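Local coordinates for protein myosin-2 (Saccharomyces cerevisiae, PDB 6IXO) that carries organelles and other cargo along actin cables as a class V myosin, gripping receptors on them through its globular tail domain, at residues 12-26 against 402-415. Sequence-based numbering, arbitrary orientation.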
ATOM      1  N   GLU A  12     -23.431  35.900  -1.620  1.00 59.47           N
ATOM      2  CA  GLU A  12     -23.941  34.608  -1.148  1.00 55.99           C
ATOM      3  C   GLU A  12     -22.784  33.649  -0.911  1.00 53.76           C
ATOM      4  O   GLU A  12     -22.779  32.926   0.092  1.00 52.59           O
ATOM      5  CB  GLU A  12     -24.953  33.996  -2.127  1.00 58.20           C
ATOM      6  CG  GLU A  12     -25.526  32.651  -1.621  1.00 54.56           C
ATOM      7  CD  GLU A  12     -26.684  32.078  -2.438  1.00 58.57           C
ATOM      8  OE1 GLU A  12     -26.985  32.551  -3.565  1.00 55.56           O
ATOM      9  OE2 GLU A  12     -27.307  31.131  -1.922  1.00 54.40           O
ATOM     10  N   LEU A  13     -21.793  33.640  -1.806  1.00 52.21           N
ATOM     11  CA  LEU A  13     -20.639  32.748  -1.635  1.00 53.17           C
ATOM     12  C   LEU A  13     -19.940  33.061  -0.330  1.00 52.62           C
ATOM     13  O   LEU A  13     -19.588  32.173   0.444  1.00 50.59           O
ATOM     14  CB  LEU A  13     -19.637  32.887  -2.774  1.00 54.68           C
ATOM     15  CG  LEU A  13     -19.716  31.886  -3.906  1.00 55.98           C
ATOM     16  CD1 LEU A  13     -18.798  32.353  -5.024  1.00 55.04           C
ATOM     17  CD2 LEU A  13     -19.340  30.448  -3.397  1.00 44.23           C
ATOM     18  N   TYR A  14     -19.763  34.361  -0.096  1.00 53.20           N
ATOM     19  CA  TYR A  14     -19.037  34.830   1.062  1.00 54.95           C
ATOM     20  C   TYR A  14     -19.689  34.391   2.359  1.00 54.74           C
ATOM     21  O   TYR A  14     -19.012  33.920   3.270  1.00 52.05           O
ATOM     22  CB  TYR A  14     -18.933  36.366   1.041  1.00 62.94           C
ATOM     23  CG  TYR A  14     -18.027  36.880   2.122  1.00 68.78           C
ATOM     24  CD1 TYR A  14     -18.526  37.200   3.383  1.00 74.00           C
ATOM     25  CD2 TYR A  14     -16.658  37.019   1.896  1.00 68.15           C
ATOM     26  CE1 TYR A  14     -17.693  37.657   4.385  1.00 74.65           C
ATOM     27  CE2 TYR A  14     -15.815  37.490   2.890  1.00 68.29           C
ATOM     28  CZ  TYR A  14     -16.338  37.795   4.134  1.00 72.28           C
ATOM     29  OH  TYR A  14     -15.508  38.254   5.128  1.00 74.59           O
ATOM     30  N   ARG A  15     -20.999  34.568   2.458  1.00 51.11           N
ATOM     31  CA  ARG A  15     -21.717  34.115   3.643  1.00 53.42           C
ATOM     32  C   ARG A  15     -21.659  32.602   3.797  1.00 53.37           C
ATOM     33  O   ARG A  15     -21.636  32.092   4.922  1.00 58.51           O
ATOM     34  CB  ARG A  15     -23.173  34.556   3.595  1.00 56.50           C
ATOM     35  CG  ARG A  15     -23.362  36.058   3.485  1.00 75.16           C
ATOM     36  CD  ARG A  15     -22.555  36.801   4.551  1.00 91.68           C
ATOM     37  NE  ARG A  15     -22.931  38.218   4.656  1.00105.98           N
ATOM     38  CZ  ARG A  15     -22.473  39.054   5.588  1.00105.60           C
ATOM     39  NH1 ARG A  15     -21.612  38.623   6.506  1.00105.75           N
ATOM     40  NH2 ARG A  15     -22.878  40.320   5.603  1.00104.57           N
ATOM     41  N   LEU A  16     -21.660  31.868   2.691  1.00 49.60           N
ATOM     42  CA  LEU A  16     -21.548  30.386   2.834  1.00 51.32           C
ATOM     43  C   LEU A  16     -20.184  30.011   3.383  1.00 50.87           C
ATOM     44  O   LEU A  16     -20.048  29.107   4.204  1.00 50.90           O
ATOM     45  CB  LEU A  16     -21.802  29.677   1.504  1.00 44.78           C
ATOM     46  CG  LEU A  16     -23.275  29.729   1.072  1.00 54.09           C
ATOM     47  CD1 LEU A  16     -23.445  29.479  -0.418  1.00 50.66           C
ATOM     48  CD2 LEU A  16     -24.132  28.738   1.889  1.00 53.75           C
ATOM     49  N   LEU A  17     -19.154  30.717   2.938  1.00 52.69           N
ATOM     50  CA  LEU A  17     -17.797  30.308   3.284  1.00 54.34           C
ATOM     51  C   LEU A  17     -17.390  30.757   4.694  1.00 60.06           C
ATOM     52  O   LEU A  17     -16.644  30.050   5.371  1.00 60.28           O
ATOM     53  CB  LEU A  17     -16.818  30.831   2.242  1.00 52.08           C
ATOM     54  CG  LEU A  17     -17.053  30.216   0.858  1.00 52.02           C
ATOM     55  CD1 LEU A  17     -16.422  31.063  -0.258  1.00 53.48           C
ATOM     56  CD2 LEU A  17     -16.525  28.795   0.795  1.00 48.55           C
ATOM     57  N   GLU A  18     -17.899  31.901   5.154  1.00 59.23           N
ATOM     58  CA  GLU A  18     -17.537  32.383   6.491  1.00 67.14           C
ATOM     59  C   GLU A  18     -18.238  31.572   7.589  1.00 70.32           C
ATOM     60  O   GLU A  18     -17.807  31.573   8.740  1.00 68.28           O
ATOM     61  CB  GLU A  18     -17.847  33.895   6.636  1.00 58.76           C
ATOM     62  CG  GLU A  18     -19.121  34.270   7.391  1.00 64.50           C
ATOM     63  CD  GLU A  18     -19.433  35.787   7.287  1.00100.20           C
ATOM     64  OE1 GLU A  18     -20.621  36.183   7.307  1.00 98.12           O
ATOM     65  OE2 GLU A  18     -18.484  36.595   7.181  1.00102.19           O
ATOM     66  N   ASP A  19     -19.314  30.877   7.237  1.00 71.68           N
ATOM     67  CA  ASP A  19     -20.054  30.084   8.215  1.00 67.52           C
ATOM     68  C   ASP A  19     -19.412  28.702   8.372  1.00 64.42           C
ATOM     69  O   ASP A  19     -20.016  27.672   8.031  1.00 58.41           O
ATOM     70  CB  ASP A  19     -21.520  29.951   7.803  1.00 65.37           C
ATOM     71  CG  ASP A  19     -22.398  29.409   8.922  1.00 71.43           C
ATOM     72  OD1 ASP A  19     -21.850  28.965   9.957  1.00 78.23           O
ATOM     73  OD2 ASP A  19     -23.640  29.412   8.760  1.00 71.56           O
ATOM     74  N   THR A  20     -18.184  28.676   8.882  1.00 62.04           N
ATOM     75  CA  THR A  20     -17.457  27.405   8.995  1.00 63.50           C
ATOM     76  C   THR A  20     -18.110  26.389   9.928  1.00 55.73           C
ATOM     77  O   THR A  20     -17.870  25.199   9.776  1.00 52.77           O
ATOM     78  CB  THR A  20     -16.000  27.597   9.474  1.00 69.32           C
ATOM     79  OG1 THR A  20     -15.973  28.492  10.593  1.00 74.77           O
ATOM     80  CG2 THR A  20     -15.138  28.142   8.360  1.00 72.04           C
ATOM     81  N   GLU A  21     -18.897  26.830  10.900  1.00 56.97           N
ATOM     82  CA  GLU A  21     -19.591  25.867  11.772  1.00 65.81           C
ATOM     83  C   GLU A  21     -20.407  24.872  10.964  1.00 58.71           C
ATOM     84  O   GLU A  21     -20.266  23.663  11.115  1.00 56.30           O
ATOM     85  CB  GLU A  21     -20.534  26.558  12.745  1.00 76.12           C
ATOM     86  CG  GLU A  21     -19.923  27.109  14.005  1.00 85.92           C
ATOM     87  CD  GLU A  21     -20.997  27.663  14.935  1.00 94.70           C
ATOM     88  OE1 GLU A  21     -21.757  26.839  15.499  1.00 95.90           O
ATOM     89  OE2 GLU A  21     -21.101  28.909  15.079  1.00 99.25           O
ATOM     90  N   ILE A  22     -21.288  25.392  10.119  1.00 52.98           N
ATOM     91  CA  ILE A  22     -22.108  24.541   9.271  1.00 50.98           C
ATOM     92  C   ILE A  22     -21.237  23.862   8.224  1.00 47.69           C
ATOM     93  O   ILE A  22     -21.328  22.654   8.023  1.00 43.68           O
ATOM     94  CB  ILE A  22     -23.229  25.341   8.586  1.00 57.18           C
ATOM     95  CG1 ILE A  22     -24.320  25.670   9.604  1.00 59.77           C
ATOM     96  CG2 ILE A  22     -23.790  24.569   7.403  1.00 53.95           C
ATOM     97  CD1 ILE A  22     -25.518  26.365   9.002  1.00 63.85           C
ATOM     98  N   LEU A  23     -20.373  24.626   7.566  1.00 44.13           N
ATOM     99  CA  LEU A  23     -19.565  24.020   6.512  1.00 39.94           C
ATOM    100  C   LEU A  23     -18.594  22.924   6.996  1.00 42.87           C
ATOM    101  O   LEU A  23     -18.446  21.904   6.319  1.00 41.15           O
ATOM    102  CB  LEU A  23     -18.777  25.095   5.784  1.00 48.43           C
ATOM    103  CG  LEU A  23     -18.023  24.679   4.523  1.00 47.12           C
ATOM    104  CD1 LEU A  23     -18.923  23.914   3.581  1.00 48.21           C
ATOM    105  CD2 LEU A  23     -17.481  25.956   3.809  1.00 47.13           C
ATOM    106  N   ASN A  24     -17.899  23.130   8.109  1.00 42.23           N
ATOM    107  CA  ASN A  24     -16.925  22.107   8.536  1.00 43.00           C
ATOM    108  C   ASN A  24     -17.654  20.806   8.870  1.00 42.76           C
ATOM    109  O   ASN A  24     -17.156  19.740   8.611  1.00 43.49           O
ATOM    110  CB  ASN A  24     -16.096  22.576   9.739  1.00 52.82           C
ATOM    111  CG  ASN A  24     -15.115  23.692   9.387  1.00 57.35           C
ATOM    112  OD1 ASN A  24     -14.773  23.892   8.224  1.00 59.67           O
ATOM    113  ND2 ASN A  24     -14.651  24.411  10.399  1.00 57.56           N
ATOM    114  N   GLN A  25     -18.853  20.916   9.431  1.00 47.59           N
ATOM    115  CA  GLN A  25     -19.616  19.732   9.841  1.00 46.55           C
ATOM    116  C   GLN A  25     -20.066  18.900   8.623  1.00 39.73           C
ATOM    117  O   GLN A  25     -19.957  17.653   8.598  1.00 36.74           O
ATOM    118  CB  GLN A  25     -20.811  20.183  10.692  1.00 52.86           C
ATOM    119  CG  GLN A  25     -21.442  19.076  11.517  1.00 64.74           C
ATOM    120  CD  GLN A  25     -22.489  18.287  10.750  1.00 71.63           C
ATOM    121  OE1 GLN A  25     -23.052  18.766   9.752  1.00 68.39           O
ATOM    122  NE2 GLN A  25     -22.756  17.065  11.210  1.00 77.56           N
ATOM    123  N   GLU A  26     -20.562  19.597   7.609  1.00 44.92           N
ATOM    124  CA  GLU A  26     -20.882  18.998   6.314  1.00 38.52           C
ATOM    125  C   GLU A  26     -19.732  18.299   5.699  1.00 38.99           C
ATOM    126  O   GLU A  26     -19.867  17.173   5.219  1.00 38.66           O
ATOM    127  CB  GLU A  26     -21.365  20.083   5.315  1.00 38.48           C
ATOM    128  CG  GLU A  26     -22.820  20.264   5.291  1.00 41.27           C
ATOM    129  CD  GLU A  26     -23.293  21.260   4.190  1.00 45.07           C
ATOM    130  OE1 GLU A  26     -22.658  21.337   3.101  1.00 40.99           O
ATOM    131  OE2 GLU A  26     -24.302  21.943   4.430  1.00 46.68           O
ATOM    132  N   LEU A 402     -25.196  17.518   0.877  1.00 31.85           N
ATOM    133  CA  LEU A 402     -24.393  18.561   1.505  1.00 34.77           C
ATOM    134  C   LEU A 402     -24.879  19.943   1.058  1.00 33.15           C
ATOM    135  O   LEU A 402     -24.336  20.511   0.123  1.00 38.48           O
ATOM    136  CB  LEU A 402     -22.924  18.420   1.122  1.00 33.62           C
ATOM    137  CG  LEU A 402     -22.303  17.021   1.303  1.00 41.05           C
ATOM    138  CD1 LEU A 402     -20.984  16.976   0.602  1.00 42.89           C
ATOM    139  CD2 LEU A 402     -22.153  16.700   2.780  1.00 41.18           C
ATOM    140  N   PRO A 403     -25.899  20.468   1.728  1.00 36.92           N
ATOM    141  CA  PRO A 403     -26.595  21.673   1.240  1.00 32.36           C
ATOM    142  C   PRO A 403     -25.677  22.870   0.966  1.00 38.99           C
ATOM    143  O   PRO A 403     -25.731  23.461  -0.122  1.00 34.95           O
ATOM    144  CB  PRO A 403     -27.568  21.997   2.372  1.00 38.22           C
ATOM    145  CG  PRO A 403     -27.825  20.628   3.059  1.00 39.46           C
ATOM    146  CD  PRO A 403     -26.527  19.863   2.921  1.00 38.35           C
ATOM    147  N   SER A 404     -24.870  23.243   1.948  1.00 33.22           N
ATOM    148  CA  SER A 404     -24.024  24.426   1.786  1.00 33.52           C
ATOM    149  C   SER A 404     -22.933  24.170   0.763  1.00 36.87           C
ATOM    150  O   SER A 404     -22.620  24.996  -0.095  1.00 36.83           O
ATOM    151  CB  SER A 404     -23.390  24.824   3.126  1.00 38.92           C
ATOM    152  OG  SER A 404     -24.352  25.471   3.933  1.00 39.70           O
ATOM    153  N   THR A 405     -22.354  22.983   0.852  1.00 33.87           N
ATOM    154  CA  THR A 405     -21.246  22.661  -0.006  1.00 34.54           C
ATOM    155  C   THR A 405     -21.711  22.661  -1.436  1.00 34.05           C
ATOM    156  O   THR A 405     -21.036  23.188  -2.314  1.00 38.05           O
ATOM    157  CB  THR A 405     -20.643  21.265   0.352  1.00 36.49           C
ATOM    158  OG1 THR A 405     -20.186  21.290   1.700  1.00 41.05           O
ATOM    159  CG2 THR A 405     -19.493  20.983  -0.538  1.00 39.11           C
ATOM    160  N   LYS A 406     -22.879  22.067  -1.666  1.00 34.25           N
ATOM    161  CA  LYS A 406     -23.453  22.010  -3.007  1.00 37.84           C
ATOM    162  C   LYS A 406     -23.806  23.419  -3.520  1.00 39.67           C
ATOM    163  O   LYS A 406     -23.677  23.729  -4.719  1.00 37.01           O
ATOM    164  CB  LYS A 406     -24.690  21.115  -3.011  1.00 42.16           C
ATOM    165  CG  LYS A 406     -25.503  21.159  -4.297  1.00 50.30           C
ATOM    166  CD  LYS A 406     -26.471  19.987  -4.359  1.00 60.84           C
ATOM    167  CE  LYS A 406     -27.734  20.307  -5.149  1.00 67.07           C
ATOM    168  NZ  LYS A 406     -27.440  21.011  -6.430  1.00 71.35           N
ATOM    169  N   ARG A 407     -24.251  24.285  -2.621  1.00 30.16           N
ATOM    170  CA  ARG A 407     -24.613  25.638  -3.119  1.00 30.85           C
ATOM    171  C   ARG A 407     -23.342  26.376  -3.547  1.00 36.39           C
ATOM    172  O   ARG A 407     -23.314  27.058  -4.576  1.00 38.33           O
ATOM    173  CB  ARG A 407     -25.357  26.416  -2.054  1.00 31.11           C
ATOM    174  CG  ARG A 407     -25.725  27.828  -2.522  1.00 31.39           C
ATOM    175  CD  ARG A 407     -26.626  27.787  -3.759  1.00 34.55           C
ATOM    176  NE  ARG A 407     -27.175  29.113  -4.080  1.00 36.94           N
ATOM    177  CZ  ARG A 407     -27.733  29.406  -5.243  1.00 37.97           C
ATOM    178  NH1 ARG A 407     -27.836  28.469  -6.179  1.00 40.76           N
ATOM    179  NH2 ARG A 407     -28.205  30.624  -5.469  1.00 42.05           N
ATOM    180  N   ILE A 408     -22.274  26.203  -2.764  1.00 40.48           N
ATOM    181  CA  ILE A 408     -20.991  26.816  -3.106  1.00 40.75           C
ATOM    182  C   ILE A 408     -20.541  26.334  -4.484  1.00 41.22           C
ATOM    183  O   ILE A 408     -20.209  27.125  -5.372  1.00 40.67           O
ATOM    184  CB  ILE A 408     -19.904  26.488  -2.062  1.00 39.34           C
ATOM    185  CG1 ILE A 408     -20.187  27.185  -0.721  1.00 39.85           C
ATOM    186  CG2 ILE A 408     -18.529  26.879  -2.569  1.00 39.78           C
ATOM    187  CD1 ILE A 408     -19.318  26.668   0.444  1.00 41.35           C
ATOM    188  N   VAL A 409     -20.538  25.023  -4.671  1.00 36.62           N
ATOM    189  CA  VAL A 409     -20.119  24.493  -5.949  1.00 37.88           C
ATOM    190  C   VAL A 409     -20.999  24.986  -7.084  1.00 43.44           C
ATOM    191  O   VAL A 409     -20.484  25.353  -8.142  1.00 45.98           O
ATOM    192  CB  VAL A 409     -20.079  22.939  -5.911  1.00 43.61           C
ATOM    193  CG1 VAL A 409     -19.826  22.398  -7.280  1.00 44.37           C
ATOM    194  CG2 VAL A 409     -18.987  22.500  -4.969  1.00 41.16           C
ATOM    195  N   ASP A 410     -22.313  25.058  -6.867  1.00 44.20           N
ATOM    196  CA  ASP A 410     -23.202  25.577  -7.907  1.00 47.70           C
ATOM    197  C   ASP A 410     -22.931  27.051  -8.215  1.00 50.83           C
ATOM    198  O   ASP A 410     -23.042  27.490  -9.369  1.00 50.60           O
ATOM    199  CB  ASP A 410     -24.681  25.411  -7.518  1.00 51.37           C
ATOM    200  CG  ASP A 410     -25.108  23.937  -7.395  1.00 60.02           C
ATOM    201  OD1 ASP A 410     -24.343  23.032  -7.806  1.00 65.34           O
ATOM    202  OD2 ASP A 410     -26.224  23.688  -6.885  1.00 59.57           O
ATOM    203  N   LEU A 411     -22.613  27.827  -7.183  1.00 45.62           N
ATOM    204  CA  LEU A 411     -22.409  29.262  -7.381  1.00 47.13           C
ATOM    205  C   LEU A 411     -21.080  29.474  -8.096  1.00 50.75           C
ATOM    206  O   LEU A 411     -20.992  30.260  -9.019  1.00 52.22           O
ATOM    207  CB  LEU A 411     -22.437  30.015  -6.054  1.00 42.13           C
ATOM    208  CG  LEU A 411     -23.809  30.205  -5.415  1.00 41.44           C
ATOM    209  CD1 LEU A 411     -23.629  30.647  -3.985  1.00 40.11           C
ATOM    210  CD2 LEU A 411     -24.655  31.195  -6.211  1.00 43.75           C
ATOM    211  N   VAL A 412     -20.047  28.751  -7.677  1.00 46.47           N
ATOM    212  CA  VAL A 412     -18.775  28.805  -8.379  1.00 52.66           C
ATOM    213  C   VAL A 412     -18.976  28.462  -9.849  1.00 58.29           C
ATOM    214  O   VAL A 412     -18.518  29.182 -10.745  1.00 58.45           O
ATOM    215  CB  VAL A 412     -17.747  27.846  -7.779  1.00 51.17           C
ATOM    216  CG1 VAL A 412     -16.587  27.680  -8.733  1.00 53.46           C
ATOM    217  CG2 VAL A 412     -17.287  28.359  -6.425  1.00 45.97           C
ATOM    218  N   ALA A 413     -19.696  27.369 -10.085  1.00 57.08           N
ATOM    219  CA  ALA A 413     -19.988  26.929 -11.442  1.00 58.12           C
ATOM    220  C   ALA A 413     -20.706  28.004 -12.270  1.00 67.50           C
ATOM    221  O   ALA A 413     -20.476  28.110 -13.469  1.00 73.66           O
ATOM    222  CB  ALA A 413     -20.804  25.644 -11.402  1.00 53.84           C
ATOM    223  N   GLN A 414     -21.563  28.806 -11.641  1.00 69.68           N
ATOM    224  CA  GLN A 414     -22.276  29.869 -12.363  1.00 74.32           C
ATOM    225  C   GLN A 414     -21.347  30.990 -12.808  1.00 78.73           C
ATOM    226  O   GLN A 414     -21.583  31.622 -13.837  1.00 85.98           O
ATOM    227  CB  GLN A 414     -23.398  30.470 -11.512  1.00 73.97           C
ATOM    228  CG  GLN A 414     -24.559  29.535 -11.264  1.00 74.54           C
ATOM    229  CD  GLN A 414     -25.651  30.168 -10.425  1.00 74.94           C
ATOM    230  OE1 GLN A 414     -25.836  31.388 -10.442  1.00 74.80           O
ATOM    231  NE2 GLN A 414     -26.385  29.338  -9.687  1.00 72.39           N
ATOM    232  N   GLN A 415     -20.296  31.244 -12.036  1.00 74.75           N
ATOM    233  CA  GLN A 415     -19.357  32.309 -12.372  1.00 77.39           C
ATOM    234  C   GLN A 415     -18.520  31.986 -13.591  1.00 87.30           C
ATOM    235  O   GLN A 415     -17.858  32.857 -14.142  1.00 94.22           O
ATOM    236  CB  GLN A 415     -18.449  32.599 -11.194  1.00 71.75           C
ATOM    237  CG  GLN A 415     -19.226  33.016  -9.984  1.00 74.44           C
ATOM    238  CD  GLN A 415     -18.346  33.620  -8.928  1.00 79.21           C
ATOM    239  OE1 GLN A 415     -17.455  32.954  -8.393  1.00 82.48           O
ATOM    240  NE2 GLN A 415     -18.579  34.898  -8.623  1.00 80.63           N
TER
HETATM  241  O   HOH W   1     -22.044  27.468   5.258  1.00 45.75           O
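Ile408 fits as a knob into the hole formed by Leu13, Leu16, Leu17 and Leu23, joining the C-terminal helix of the globular tail domain to the bend between helices 6-18 and 20-32 near its N-terminus. Its two branches reach both helices: CG2 meets Leu13 CD2, while CD1 touches Leu17 CD2 at 3.5 Å and also Leu23 CD2, across the bend. Leu13 and Leu16 return the fit, each lodged among four residues of helix 403-415, which runs roughly antiparallel to helix 12-18 (147°). Glu64 of helix 53-67 backs Leu13 and Leu17.

Toward solvent the packing gives way to polar contacts. Glu12, extended with CG anti to its backbone N (chi1 -178°), passes Leu411 to reach Arg407, which grips it side-on: NE to OE2 at 3.0 Å and NH2 to OE1 at 3.0 Å. Leu411 CD2 lies over the guanidinium face. A water on Leu16 O reaches Ser404 OG only weakly.

Buried Glu26 suits the start of helix 403-415, whose first turn presents N-H groups and a dipole that probably stabilise its negative charge. OE2 accepts from Ser404 N at 2.9 Å; OE1 takes two bonds, from Thr405 N on its syn lone pair and Thr405 OG1 on the anti side, each 2.8 Å.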